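Local coordinates for protein beta-galacturonidase (Eisenbergiella tayi, PDB 6NCW) that probably removes beta-linked galacturonic acid from glycosides, acting as a glycoside hydrolase of family 2, at residues K269-G274 with A497-E502; E423-N428 with Q448-E453; D441-L446 with K459-T464; I466-I471 with V488-E493. All coordinates share one frame; numbering follows the deposited sequence.

Contact 1: residues K269-G274 with A497-E502; sequences KLRIKG and AVFSRE
The Phe499 ring turns an edge to the backbone of 269-274: Ile272 O lies near the ring plane, 4.0 Å from Phe499 CE1. One face of the ring carries Val498 CG2 from its own helix, set 4.2 Å above the plane and displaced toward the rim. The Arg271 guanidinium is tilted 67° from this ring and does not stack on it. The aliphatic stem of Arg271 makes the touch instead, with CD 3.9 Å from Phe499 CE1 and approaching obliquely, while Lys273 CG comes in obliquely at CZ. With CG of Phe499 anti to the carbonyl carbon (chi1 -75°), the ring reaches out from the end of helix 484-500. In the TIM barrel the contact lies where the ring of strands closes: strand 268-276, first of the eight, pairs with the last, 504-509, which follows this helix. At the edge of the guanidinium, in its plane, a water accepts a weak bond from Arg271 NE (3.4 Å) and donates to Phe499 O (3.0 Å). Beyond the contact, Arg271 NH1 bonds to Gly556 O and the guanidinium makes a cation-pi contact with Phe559. Lys273 NZ is gripped by the carbonyls of Gly304, Tyr552 and Leu555.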
loop_
_atom_site.group_PDB
_atom_site.type_symbol
_atom_site.label_atom_id
_atom_site.label_comp_id
_atom_site.label_asym_id
_atom_site.label_seq_id
_atom_site.Cartn_x
_atom_site.Cartn_y
_atom_site.Cartn_z
ATOM N N LYS A 269 -40.041 -20.929 -0.995
ATOM C CA LYS A 269 -39.262 -20.593 -2.186
ATOM C C LYS A 269 -37.987 -19.882 -1.756
ATOM O O LYS A 269 -38.031 -18.729 -1.323
ATOM C CB LYS A 269 -40.065 -19.722 -3.152
ATOM C CG LYS A 269 -41.290 -20.425 -3.703
ATOM C CD LYS A 269 -42.196 -19.488 -4.503
ATOM C CE LYS A 269 -43.404 -20.244 -5.076
ATOM N NZ LYS A 269 -43.979 -19.567 -6.288
ATOM N N LEU A 270 -36.856 -20.564 -1.912
ATOM C CA LEU A 270 -35.563 -20.088 -1.440
ATOM C C LEU A 270 -34.984 -18.995 -2.340
ATOM O O LEU A 270 -35.056 -19.078 -3.568
ATOM C CB LEU A 270 -34.611 -21.280 -1.377
ATOM C CG LEU A 270 -33.336 -21.223 -0.564
ATOM C CD1 LEU A 270 -33.615 -20.814 0.863
ATOM C CD2 LEU A 270 -32.748 -22.611 -0.612
ATOM N N ARG A 271 -34.416 -17.955 -1.719
ATOM C CA ARG A 271 -33.566 -16.986 -2.406
ATOM C C ARG A 271 -32.124 -17.174 -1.936
ATOM O O ARG A 271 -31.834 -17.056 -0.739
ATOM C CB ARG A 271 -34.016 -15.549 -2.149
ATOM C CG ARG A 271 -33.089 -14.530 -2.812
ATOM C CD ARG A 271 -33.334 -13.088 -2.356
ATOM N NE ARG A 271 -34.621 -12.577 -2.819
ATOM C CZ ARG A 271 -35.699 -12.494 -2.049
ATOM N NH1 ARG A 271 -35.638 -12.878 -0.782
ATOM N NH2 ARG A 271 -36.836 -12.028 -2.546
ATOM N N ILE A 272 -31.228 -17.458 -2.873
ATOM C CA ILE A 272 -29.814 -17.670 -2.575
ATOM C C ILE A 272 -29.079 -16.330 -2.584
ATOM O O ILE A 272 -29.078 -15.620 -3.596
ATOM C CB ILE A 272 -29.186 -18.658 -3.571
ATOM C CG1 ILE A 272 -29.841 -20.023 -3.414
ATOM C CG2 ILE A 272 -27.684 -18.807 -3.339
ATOM C CD1 ILE A 272 -29.664 -20.616 -2.041
ATOM N N LYS A 273 -28.456 -15.986 -1.450
ATOM C CA LYS A 273 -27.616 -14.797 -1.270
ATOM C C LYS A 273 -26.226 -15.304 -0.879
ATOM O O LYS A 273 -25.912 -15.434 0.300
ATOM C CB LYS A 273 -28.179 -13.851 -0.191
ATOM C CG LYS A 273 -29.650 -13.412 -0.392
ATOM C CD LYS A 273 -30.054 -12.341 0.619
ATOM C CE LYS A 273 -30.303 -12.924 2.000
ATOM N NZ LYS A 273 -30.069 -11.947 3.114
ATOM N N GLY A 274 -25.377 -15.606 -1.862
ATOM C CA GLY A 274 -24.230 -16.451 -1.630
ATOM C C GLY A 274 -22.880 -15.827 -1.951
ATOM O O GLY A 274 -22.767 -14.757 -2.580
ATOM N N ALA A 497 -29.240 -6.489 -11.058
ATOM C CA ALA A 497 -29.817 -7.231 -12.173
ATOM C C ALA A 497 -30.231 -8.644 -11.759
ATOM O O ALA A 497 -31.341 -9.078 -12.080
ATOM C CB ALA A 497 -28.849 -7.269 -13.352
ATOM N N VAL A 498 -29.361 -9.385 -11.052
ATOM C CA VAL A 498 -29.681 -10.781 -10.742
ATOM C C VAL A 498 -30.922 -10.869 -9.854
ATOM O O VAL A 498 -31.788 -11.721 -10.064
ATOM C CB VAL A 498 -28.471 -11.516 -10.105
ATOM C CG1 VAL A 498 -27.290 -11.546 -11.068
ATOM C CG2 VAL A 498 -28.045 -10.864 -8.803
ATOM N N PHE A 499 -31.041 -9.981 -8.868
ATOM C CA PHE A 499 -32.183 -10.016 -7.963
ATOM C C PHE A 499 -33.479 -9.511 -8.592
ATOM O O PHE A 499 -34.544 -9.721 -8.009
ATOM C CB PHE A 499 -31.855 -9.218 -6.700
ATOM C CG PHE A 499 -30.913 -9.933 -5.777
ATOM C CD1 PHE A 499 -31.158 -11.250 -5.406
ATOM C CD2 PHE A 499 -29.769 -9.316 -5.316
ATOM C CE1 PHE A 499 -30.281 -11.940 -4.565
ATOM C CE2 PHE A 499 -28.877 -10.000 -4.470
ATOM C CZ PHE A 499 -29.147 -11.313 -4.088
ATOM N N SER A 500 -33.432 -8.869 -9.759
ATOM C CA SER A 500 -34.644 -8.477 -10.464
ATOM C C SER A 500 -34.929 -9.346 -11.686
ATOM O O SER A 500 -35.908 -9.094 -12.393
ATOM C CB SER A 500 -34.568 -6.999 -10.861
ATOM O OG SER A 500 -33.521 -6.770 -11.779
ATOM N N ARG A 501 -34.120 -10.376 -11.939
ATOM C CA ARG A 501 -34.351 -11.303 -13.042
ATOM C C ARG A 501 -35.407 -12.331 -12.619
ATOM O O ARG A 501 -35.129 -13.230 -11.815
ATOM C CB ARG A 501 -33.030 -11.963 -13.431
ATOM C CG ARG A 501 -33.091 -13.006 -14.533
ATOM C CD ARG A 501 -33.668 -12.448 -15.835
ATOM N NE ARG A 501 -35.052 -12.875 -15.994
ATOM C CZ ARG A 501 -35.814 -12.605 -17.048
ATOM N NH1 ARG A 501 -35.333 -11.896 -18.066
ATOM N NH2 ARG A 501 -37.063 -13.054 -17.079
ATOM N N GLU A 502 -36.626 -12.188 -13.135
ATOM C CA GLU A 502 -37.680 -13.154 -12.844
ATOM C C GLU A 502 -37.280 -14.529 -13.340
ATOM O O GLU A 502 -36.822 -14.679 -14.477
ATOM C CB GLU A 502 -38.999 -12.737 -13.508
ATOM C CG GLU A 502 -39.970 -12.036 -12.568
ATOM C CD GLU A 502 -41.163 -11.433 -13.312
ATOM O OE1 GLU A 502 -41.698 -12.104 -14.234
ATOM O OE2 GLU A 502 -41.549 -10.282 -12.987
HETATM O O HOH W 1 -34.622 -12.024 -6.137
#

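Contact 2: residues E423-N428 with Q448-E453; sequences EVVSYN and QWIQNE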
loop_
_atom_site.group_PDB
_atom_site.type_symbol
_atom_site.label_atom_id
_atom_site.label_comp_id
_atom_site.label_asym_id
_atom_site.label_seq_id
_atom_site.Cartn_x
_atom_site.Cartn_y
_atom_site.Cartn_z
ATOM N N GLU A 423 -31.213 -30.782 -12.099
ATOM C CA GLU A 423 -32.441 -30.182 -11.589
ATOM C C GLU A 423 -32.407 -28.660 -11.619
ATOM O O GLU A 423 -33.465 -28.025 -11.678
ATOM C CB GLU A 423 -32.713 -30.635 -10.154
ATOM C CG GLU A 423 -33.221 -32.061 -10.030
ATOM C CD GLU A 423 -32.152 -33.085 -10.322
ATOM O OE1 GLU A 423 -30.960 -32.868 -9.971
ATOM O OE2 GLU A 423 -32.507 -34.113 -10.914
ATOM N N VAL A 424 -31.226 -28.061 -11.515
ATOM C CA VAL A 424 -31.069 -26.611 -11.531
ATOM C C VAL A 424 -30.085 -26.258 -12.632
ATOM O O VAL A 424 -29.083 -26.960 -12.815
ATOM C CB VAL A 424 -30.582 -26.081 -10.167
ATOM C CG1 VAL A 424 -30.449 -24.544 -10.182
ATOM C CG2 VAL A 424 -31.527 -26.526 -9.073
ATOM N N VAL A 425 -30.391 -25.188 -13.385
ATOM C CA VAL A 425 -29.474 -24.633 -14.384
ATOM C C VAL A 425 -28.675 -23.506 -13.745
ATOM O O VAL A 425 -29.253 -22.593 -13.147
ATOM C CB VAL A 425 -30.239 -24.109 -15.609
ATOM C CG1 VAL A 425 -29.251 -23.574 -16.637
ATOM C CG2 VAL A 425 -31.155 -25.188 -16.198
ATOM N N SER A 426 -27.351 -23.548 -13.884
ATOM C CA SER A 426 -26.485 -22.560 -13.249
ATOM C C SER A 426 -25.465 -22.024 -14.237
ATOM O O SER A 426 -24.897 -22.781 -15.030
ATOM C CB SER A 426 -25.764 -23.167 -12.041
ATOM O OG SER A 426 -26.711 -23.693 -11.145
ATOM N N TYR A 427 -25.225 -20.713 -14.178
ATOM C CA TYR A 427 -24.322 -20.055 -15.110
ATOM C C TYR A 427 -23.377 -19.097 -14.395
ATOM O O TYR A 427 -23.773 -18.388 -13.472
ATOM C CB TYR A 427 -25.117 -19.324 -16.178
ATOM C CG TYR A 427 -25.230 -20.152 -17.438
ATOM C CD1 TYR A 427 -26.320 -20.996 -17.661
ATOM C CD2 TYR A 427 -24.225 -20.119 -18.384
ATOM C CE1 TYR A 427 -26.404 -21.771 -18.834
ATOM C CE2 TYR A 427 -24.297 -20.877 -19.543
ATOM C CZ TYR A 427 -25.375 -21.695 -19.769
ATOM O OH TYR A 427 -25.391 -22.429 -20.940
ATOM N N ASN A 428 -22.113 -19.133 -14.797
ATOM C CA ASN A 428 -21.113 -18.142 -14.413
ATOM C C ASN A 428 -21.073 -17.056 -15.485
ATOM O O ASN A 428 -20.830 -17.353 -16.661
ATOM C CB ASN A 428 -19.738 -18.795 -14.280
ATOM C CG ASN A 428 -19.741 -19.950 -13.301
ATOM O OD1 ASN A 428 -20.633 -20.054 -12.456
ATOM N ND2 ASN A 428 -18.736 -20.820 -13.395
ATOM N N GLN A 448 -33.462 -16.014 -21.656
ATOM C CA GLN A 448 -34.394 -16.310 -22.737
ATOM C C GLN A 448 -33.919 -17.491 -23.575
ATOM O O GLN A 448 -34.707 -18.382 -23.898
ATOM C CB GLN A 448 -34.588 -15.064 -23.601
ATOM C CG GLN A 448 -35.971 -14.446 -23.501
ATOM C CD GLN A 448 -36.310 -13.924 -22.111
ATOM O OE1 GLN A 448 -35.824 -12.864 -21.696
ATOM N NE2 GLN A 448 -37.166 -14.659 -21.388
ATOM N N TRP A 449 -32.633 -17.526 -23.918
ATOM C CA TRP A 449 -32.108 -18.680 -24.636
ATOM C C TRP A 449 -32.329 -19.972 -23.856
ATOM O O TRP A 449 -32.703 -20.995 -24.441
ATOM C CB TRP A 449 -30.617 -18.508 -24.931
ATOM C CG TRP A 449 -30.056 -19.741 -25.542
ATOM C CD1 TRP A 449 -30.074 -20.084 -26.866
ATOM C CD2 TRP A 449 -29.414 -20.828 -24.855
ATOM N NE1 TRP A 449 -29.479 -21.310 -27.044
ATOM C CE2 TRP A 449 -29.066 -21.789 -25.826
ATOM C CE3 TRP A 449 -29.088 -21.073 -23.517
ATOM C CZ2 TRP A 449 -28.407 -22.973 -25.503
ATOM C CZ3 TRP A 449 -28.434 -22.259 -23.198
ATOM C CH2 TRP A 449 -28.103 -23.191 -24.185
ATOM N N ILE A 450 -32.075 -19.959 -22.539
ATOM C CA ILE A 450 -32.295 -21.168 -21.754
ATOM C C ILE A 450 -33.756 -21.592 -21.842
ATOM O O ILE A 450 -34.054 -22.776 -22.025
ATOM C CB ILE A 450 -31.855 -20.969 -20.292
ATOM C CG1 ILE A 450 -30.329 -20.904 -20.177
ATOM C CG2 ILE A 450 -32.345 -22.103 -19.438
ATOM C CD1 ILE A 450 -29.865 -20.349 -18.842
ATOM N N GLN A 451 -34.691 -20.631 -21.744
ATOM C CA GLN A 451 -36.108 -20.993 -21.714
ATOM C C GLN A 451 -36.653 -21.385 -23.085
ATOM O O GLN A 451 -37.530 -22.252 -23.164
ATOM C CB GLN A 451 -36.950 -19.852 -21.147
ATOM C CG GLN A 451 -36.505 -19.375 -19.804
ATOM C CD GLN A 451 -36.355 -20.506 -18.811
ATOM O OE1 GLN A 451 -37.298 -21.253 -18.560
ATOM N NE2 GLN A 451 -35.165 -20.646 -18.249
ATOM N N ASN A 452 -36.165 -20.774 -24.166
ATOM C CA ASN A 452 -36.695 -21.029 -25.505
ATOM C C ASN A 452 -35.907 -22.059 -26.310
ATOM O O ASN A 452 -36.468 -22.633 -27.250
ATOM C CB ASN A 452 -36.735 -19.735 -26.334
ATOM C CG ASN A 452 -37.534 -18.630 -25.675
ATOM O OD1 ASN A 452 -38.466 -18.885 -24.917
ATOM N ND2 ASN A 452 -37.170 -17.387 -25.966
ATOM N N GLU A 453 -34.624 -22.291 -26.003
ATOM C CA GLU A 453 -33.765 -23.065 -26.896
ATOM C C GLU A 453 -33.030 -24.226 -26.240
ATOM O O GLU A 453 -32.262 -24.910 -26.927
ATOM C CB GLU A 453 -32.719 -22.156 -27.564
ATOM C CG GLU A 453 -33.287 -20.941 -28.267
ATOM C CD GLU A 453 -34.135 -21.313 -29.472
ATOM O OE1 GLU A 453 -33.867 -22.373 -30.093
ATOM O OE2 GLU A 453 -35.076 -20.550 -29.798
#
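Val425 and Ile450 mark where strand 425-428 comes nearest to the last turns of helix 439-453: their CA atoms are 8.6 Å apart, and the two short axes approach to 11.3 Å, running in largely opposed directions at 145°. Across that gap a single methyl does most of the work. Ile450 places CG1 anti to its carbonyl carbon and then continues nearly extended (chi2 165°), which carries CD1 to the strand. There Ile450 CD1 meets Val425 CG1 at 4.0 Å and Tyr427 CE1 at 3.7 Å, between two residues whose side chains leave the same side of the strand; both slide past the isoleucine in the opposite direction. Trp449 reaches the strand by another route, crossing the Tyr427 side chain at about a right angle, with CZ3 3.8 Å from Tyr427 OH. That approach is oblique to the indole and is a van der Waals touch. The hydroxyl has its polar partner elsewhere, in Arg412 O, which gives this buried oxygen a hydrogen bond. In the TIM barrel, strand 425-428 lies between the parallel strands 406-410 and 461-466, and the helix packs on its outer side, with Ile450 also touching Phe461 of the next strand.

Contact 3: residues D441-L446 with K459-T464; sequences DYLDEL and KPFLIT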
loop_
_atom_site.group_PDB
_atom_site.type_symbol
_atom_site.label_atom_id
_atom_site.label_comp_id
_atom_site.label_asym_id
_atom_site.label_seq_id
_atom_site.Cartn_x
_atom_site.Cartn_y
_atom_site.Cartn_z
ATOM N N ASP A 441 -29.032 -6.808 -19.847
ATOM C CA ASP A 441 -29.181 -7.292 -21.220
ATOM C C ASP A 441 -28.523 -8.649 -21.396
ATOM O O ASP A 441 -29.090 -9.545 -22.027
ATOM C CB ASP A 441 -28.573 -6.294 -22.212
ATOM C CG ASP A 441 -29.215 -4.913 -22.127
ATOM O OD1 ASP A 441 -30.232 -4.784 -21.420
ATOM O OD2 ASP A 441 -28.696 -3.966 -22.767
ATOM N N TYR A 442 -27.318 -8.805 -20.862
ATOM C CA TYR A 442 -26.611 -10.074 -20.948
ATOM C C TYR A 442 -27.405 -11.176 -20.259
ATOM O O TYR A 442 -27.601 -12.265 -20.810
ATOM C CB TYR A 442 -25.229 -9.905 -20.314
ATOM C CG TYR A 442 -24.241 -10.978 -20.638
ATOM C CD1 TYR A 442 -23.940 -11.972 -19.716
ATOM C CD2 TYR A 442 -23.581 -10.986 -21.861
ATOM C CE1 TYR A 442 -23.005 -12.957 -20.000
ATOM C CE2 TYR A 442 -22.651 -11.975 -22.163
ATOM C CZ TYR A 442 -22.366 -12.947 -21.231
ATOM O OH TYR A 442 -21.446 -13.922 -21.532
ATOM N N LEU A 443 -27.899 -10.887 -19.057
ATOM C CA LEU A 443 -28.635 -11.869 -18.280
ATOM C C LEU A 443 -29.945 -12.245 -18.966
ATOM O O LEU A 443 -30.324 -13.425 -18.994
ATOM C CB LEU A 443 -28.876 -11.310 -16.877
ATOM C CG LEU A 443 -29.574 -12.177 -15.850
ATOM C CD1 LEU A 443 -28.934 -13.572 -15.812
ATOM C CD2 LEU A 443 -29.485 -11.492 -14.504
ATOM N N ASP A 444 -30.643 -11.258 -19.538
ATOM C CA ASP A 444 -31.894 -11.540 -20.241
ATOM C C ASP A 444 -31.661 -12.371 -21.495
ATOM O O ASP A 444 -32.419 -13.307 -21.777
ATOM C CB ASP A 444 -32.603 -10.228 -20.587
ATOM C CG ASP A 444 -33.184 -9.543 -19.351
ATOM O OD1 ASP A 444 -33.195 -10.181 -18.265
ATOM O OD2 ASP A 444 -33.621 -8.376 -19.458
ATOM N N GLU A 445 -30.620 -12.052 -22.256
ATOM C CA GLU A 445 -30.314 -12.837 -23.447
ATOM C C GLU A 445 -30.008 -14.290 -23.089
ATOM O O GLU A 445 -30.487 -15.214 -23.757
ATOM C CB GLU A 445 -29.143 -12.206 -24.196
ATOM C CG GLU A 445 -28.509 -13.163 -25.178
ATOM C CD GLU A 445 -27.348 -12.562 -25.953
ATOM O OE1 GLU A 445 -26.610 -13.334 -26.603
ATOM O OE2 GLU A 445 -27.183 -11.324 -25.933
ATOM N N LEU A 446 -29.221 -14.511 -22.028
ATOM C CA LEU A 446 -28.934 -15.874 -21.572
ATOM C C LEU A 446 -30.193 -16.570 -21.065
ATOM O O LEU A 446 -30.448 -17.735 -21.398
ATOM C CB LEU A 446 -27.869 -15.850 -20.478
ATOM C CG LEU A 446 -27.586 -17.198 -19.782
ATOM C CD1 LEU A 446 -27.095 -18.280 -20.760
ATOM C CD2 LEU A 446 -26.587 -17.007 -18.633
ATOM N N LYS A 459 -36.754 -24.887 -15.466
ATOM C CA LYS A 459 -36.094 -25.313 -14.238
ATOM C C LYS A 459 -35.644 -24.110 -13.416
ATOM O O LYS A 459 -35.596 -22.981 -13.916
ATOM C CB LYS A 459 -34.889 -26.190 -14.575
ATOM C CG LYS A 459 -35.216 -27.561 -15.145
ATOM C CD LYS A 459 -33.954 -28.138 -15.773
ATOM C CE LYS A 459 -34.176 -29.530 -16.266
ATOM N NZ LYS A 459 -32.930 -30.185 -16.721
ATOM N N PRO A 460 -35.337 -24.303 -12.129
ATOM C CA PRO A 460 -34.740 -23.206 -11.357
ATOM C C PRO A 460 -33.405 -22.788 -11.959
ATOM O O PRO A 460 -32.697 -23.595 -12.560
ATOM C CB PRO A 460 -34.559 -23.812 -9.961
ATOM C CG PRO A 460 -35.528 -24.948 -9.912
ATOM C CD PRO A 460 -35.575 -25.493 -11.297
ATOM N N PHE A 461 -33.059 -21.517 -11.779
ATOM C CA PHE A 461 -31.898 -20.907 -12.419
ATOM C C PHE A 461 -31.123 -20.120 -11.375
ATOM O O PHE A 461 -31.707 -19.301 -10.655
ATOM C CB PHE A 461 -32.353 -20.007 -13.590
ATOM C CG PHE A 461 -31.244 -19.175 -14.236
ATOM C CD1 PHE A 461 -30.284 -19.765 -15.050
ATOM C CD2 PHE A 461 -31.210 -17.800 -14.075
ATOM C CE1 PHE A 461 -29.289 -19.001 -15.659
ATOM C CE2 PHE A 461 -30.223 -17.030 -14.685
ATOM C CZ PHE A 461 -29.265 -17.634 -15.471
ATOM N N LEU A 462 -29.814 -20.368 -11.293
ATOM C CA LEU A 462 -28.907 -19.653 -10.396
ATOM C C LEU A 462 -27.774 -19.031 -11.203
ATOM O O LEU A 462 -27.319 -19.621 -12.187
ATOM C CB LEU A 462 -28.311 -20.597 -9.333
ATOM C CG LEU A 462 -29.193 -21.072 -8.183
ATOM C CD1 LEU A 462 -28.503 -22.173 -7.404
ATOM C CD2 LEU A 462 -29.554 -19.888 -7.276
ATOM N N ILE A 463 -27.341 -17.835 -10.800
ATOM C CA ILE A 463 -26.050 -17.279 -11.211
ATOM C C ILE A 463 -25.009 -17.764 -10.201
ATOM O O ILE A 463 -24.981 -17.307 -9.053
ATOM C CB ILE A 463 -26.072 -15.746 -11.271
ATOM C CG1 ILE A 463 -27.071 -15.245 -12.326
ATOM C CG2 ILE A 463 -24.651 -15.204 -11.547
ATOM C CD1 ILE A 463 -26.831 -15.833 -13.703
ATOM N N THR A 464 -24.164 -18.702 -10.611
ATOM C CA THR A 464 -23.227 -19.306 -9.677
ATOM C C THR A 464 -21.909 -18.548 -9.586
ATOM O O THR A 464 -21.116 -18.843 -8.682
ATOM C CB THR A 464 -22.965 -20.778 -10.047
ATOM O OG1 THR A 464 -22.954 -20.938 -11.474
ATOM C CG2 THR A 464 -24.049 -21.648 -9.432
#
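Leu443 and Leu446, one turn apart on helix 439-453, meet Phe461 and Ile463 on the strand that follows it, the second half of a beta-alpha-beta crossover in the TIM barrel. Here the helix and strand axes pass 11.9 Å apart at 136°. The Phe461 ring is approached along its rim, with Leu443 CD1 in the ring plane at 3.9 Å from CE2 and Leu446 CD2 near that plane at 4.2 Å from CZ. Because Phe461 holds CG anti to its backbone N (chi1 173°), the ring projects outward from the barrel wall to the helix. Both leucine side chains run at a slant to Phe461 and meet its rim rather than a face; the ring also makes an edge-to-face contact with Tyr447 of the same helix. Two residues along the strand, Ile463 brings CD1 to the CD1 branch of Leu443. This isoleucine also touches Val507 of strand 504-509, and the next residue but one, Glu465, belongs to the site where galacturonate binds. All four side chains are buried and the contact is wholly apolar. Leu443 CD1 serves two partners at once, the phenyl rim and Ile463 CD1, the latter at 3.7 Å.

Contact 4: residues I466-I471 with V488-E493; sequences IGAGAI and VQALKE
Leu491, Ala468 and Ala490 lose the most surface where the loop after strand 461-466 lies against helix 484-500. Small residues let the backbones come close, the CA atoms of Gly467 and Leu491 being 6.1 Å apart. Ala468 directs its methyl at the helix, where Ala468 CB meets Ala490 CB at 3.7 Å. Ala468 CB is also 3.9 Å from Leu491 CD2, a branch that also lies over the loop backbone, 4.1 Å from Gly467 CA. Leu491 reaches this place with chi1 at -93°, away from a staggered value. Gly467 adopts backbone angles at which any CB would collide with the preceding carbonyl oxygen, a conformation that only glycine takes comfortably. It lies about 5 Å from the side chain of Lys532, a galacturonate-binding residue. The helix also holds the loop by polar bonds, Gln494 NE2 to Gly467 O and Gln487 NE2 to Ala468 O. Further out, Ala468 also packs on Trp433 of a neighbouring loop, while Leu491 of helix 484-500 touches Val547 of helix 544-553.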
loop_
_atom_site.group_PDB
_atom_site.type_symbol
_atom_site.label_atom_id
_atom_site.label_comp_id
_atom_site.label_asym_id
_atom_site.label_seq_id
_atom_site.Cartn_x
_atom_site.Cartn_y
_atom_site.Cartn_z
ATOM N N ILE A 466 -20.768 -14.216 -10.369
ATOM C CA ILE A 466 -20.711 -12.881 -10.955
ATOM C C ILE A 466 -19.831 -12.020 -10.047
ATOM O O ILE A 466 -19.824 -12.192 -8.825
ATOM C CB ILE A 466 -22.137 -12.286 -11.125
ATOM C CG1 ILE A 466 -22.133 -11.048 -12.026
ATOM C CG2 ILE A 466 -22.754 -11.950 -9.768
ATOM C CD1 ILE A 466 -23.526 -10.753 -12.633
ATOM N N GLY A 467 -19.081 -11.090 -10.635
ATOM C CA GLY A 467 -18.234 -10.230 -9.824
ATOM C C GLY A 467 -17.225 -9.458 -10.660
ATOM O O GLY A 467 -17.366 -9.328 -11.883
ATOM N N ALA A 468 -16.200 -8.949 -9.975
ATOM C CA ALA A 468 -15.268 -8.031 -10.618
ATOM C C ALA A 468 -13.964 -7.977 -9.829
ATOM O O ALA A 468 -13.957 -8.120 -8.602
ATOM C CB ALA A 468 -15.875 -6.626 -10.723
ATOM N N GLY A 469 -12.871 -7.717 -10.537
ATOM C CA GLY A 469 -11.582 -7.590 -9.877
ATOM C C GLY A 469 -11.424 -6.244 -9.196
ATOM O O GLY A 469 -12.054 -5.248 -9.560
ATOM N N ALA A 470 -10.566 -6.227 -8.180
ATOM C CA ALA A 470 -10.110 -4.994 -7.554
ATOM C C ALA A 470 -8.857 -5.317 -6.756
ATOM O O ALA A 470 -8.871 -6.238 -5.934
ATOM C CB ALA A 470 -11.170 -4.395 -6.634
ATOM N N ILE A 471 -7.782 -4.572 -6.989
ATOM C CA ILE A 471 -6.582 -4.716 -6.173
ATOM C C ILE A 471 -6.765 -3.823 -4.956
ATOM O O ILE A 471 -6.884 -2.604 -5.100
ATOM C CB ILE A 471 -5.316 -4.340 -6.961
ATOM C CG1 ILE A 471 -5.158 -5.252 -8.190
ATOM C CG2 ILE A 471 -4.098 -4.428 -6.039
ATOM C CD1 ILE A 471 -4.197 -4.674 -9.272
ATOM N N VAL A 488 -16.886 -1.341 -6.989
ATOM C CA VAL A 488 -18.124 -0.905 -6.352
ATOM C C VAL A 488 -19.234 -0.791 -7.391
ATOM O O VAL A 488 -20.327 -1.341 -7.216
ATOM C CB VAL A 488 -17.908 0.436 -5.626
ATOM C CG1 VAL A 488 -19.274 1.114 -5.319
ATOM C CG2 VAL A 488 -17.099 0.233 -4.363
ATOM N N GLN A 489 -18.951 -0.102 -8.505
ATOM C CA GLN A 489 -19.957 0.128 -9.538
ATOM C C GLN A 489 -20.399 -1.177 -10.180
ATOM O O GLN A 489 -21.590 -1.386 -10.424
ATOM C CB GLN A 489 -19.416 1.065 -10.622
ATOM C CG GLN A 489 -18.829 2.382 -10.123
ATOM C CD GLN A 489 -18.081 3.168 -11.219
ATOM O OE1 GLN A 489 -17.560 4.261 -10.965
ATOM N NE2 GLN A 489 -18.026 2.609 -12.437
ATOM N N ALA A 490 -19.445 -2.046 -10.515
ATOM C CA ALA A 490 -19.778 -3.322 -11.138
ATOM C C ALA A 490 -20.694 -4.158 -10.241
ATOM O O ALA A 490 -21.744 -4.643 -10.684
ATOM C CB ALA A 490 -18.501 -4.091 -11.464
ATOM N N LEU A 491 -20.325 -4.310 -8.966
ATOM C CA LEU A 491 -21.109 -5.166 -8.075
ATOM C C LEU A 491 -22.503 -4.592 -7.848
ATOM O O LEU A 491 -23.486 -5.339 -7.796
ATOM C CB LEU A 491 -20.379 -5.369 -6.748
ATOM C CG LEU A 491 -19.475 -6.612 -6.626
ATOM C CD1 LEU A 491 -20.319 -7.877 -6.650
ATOM C CD2 LEU A 491 -18.444 -6.648 -7.754
ATOM N N LYS A 492 -22.615 -3.265 -7.735
ATOM C CA LYS A 492 -23.932 -2.658 -7.572
ATOM C C LYS A 492 -24.841 -3.010 -8.750
ATOM O O LYS A 492 -25.962 -3.497 -8.567
ATOM C CB LYS A 492 -23.783 -1.140 -7.412
ATOM C CG LYS A 492 -25.055 -0.454 -6.931
ATOM C CD LYS A 492 -24.894 1.063 -6.852
ATOM C CE LYS A 492 -26.112 1.711 -6.181
ATOM N NZ LYS A 492 -25.799 3.095 -5.694
ATOM N N GLU A 493 -24.350 -2.814 -9.975
ATOM C CA GLU A 493 -25.150 -3.138 -11.152
ATOM C C GLU A 493 -25.401 -4.640 -11.287
ATOM O O GLU A 493 -26.498 -5.058 -11.672
ATOM C CB GLU A 493 -24.467 -2.611 -12.415
ATOM C CG GLU A 493 -25.315 -2.881 -13.658
ATOM C CD GLU A 493 -24.658 -2.473 -14.969
ATOM O OE1 GLU A 493 -23.569 -1.852 -14.922
ATOM O OE2 GLU A 493 -25.239 -2.791 -16.042
#

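How the contacts relate
All four contacts lie in the TIM barrel domain and show how one barrel is built from successive beta-alpha units. Contacts 2 and 3 share helix 439-453 and the neighbouring strands 425-428 and 461-466; their centres are about 6 Å apart and their segments alternate along the chain. Contact 4 follows in series, its centre about 18 Å from that of contact 3, with Glu465 of the galacturonate site between their segments. Contact 1 encloses the other three in sequence, shares helix 484-500 with contact 4, and ties the first strand to the last helix-strand unit. A salt bridge from Arg501 NH1 to Asp444 OD1, 2.7 Å, links the loop just after helix 484-500 to helix 439-453.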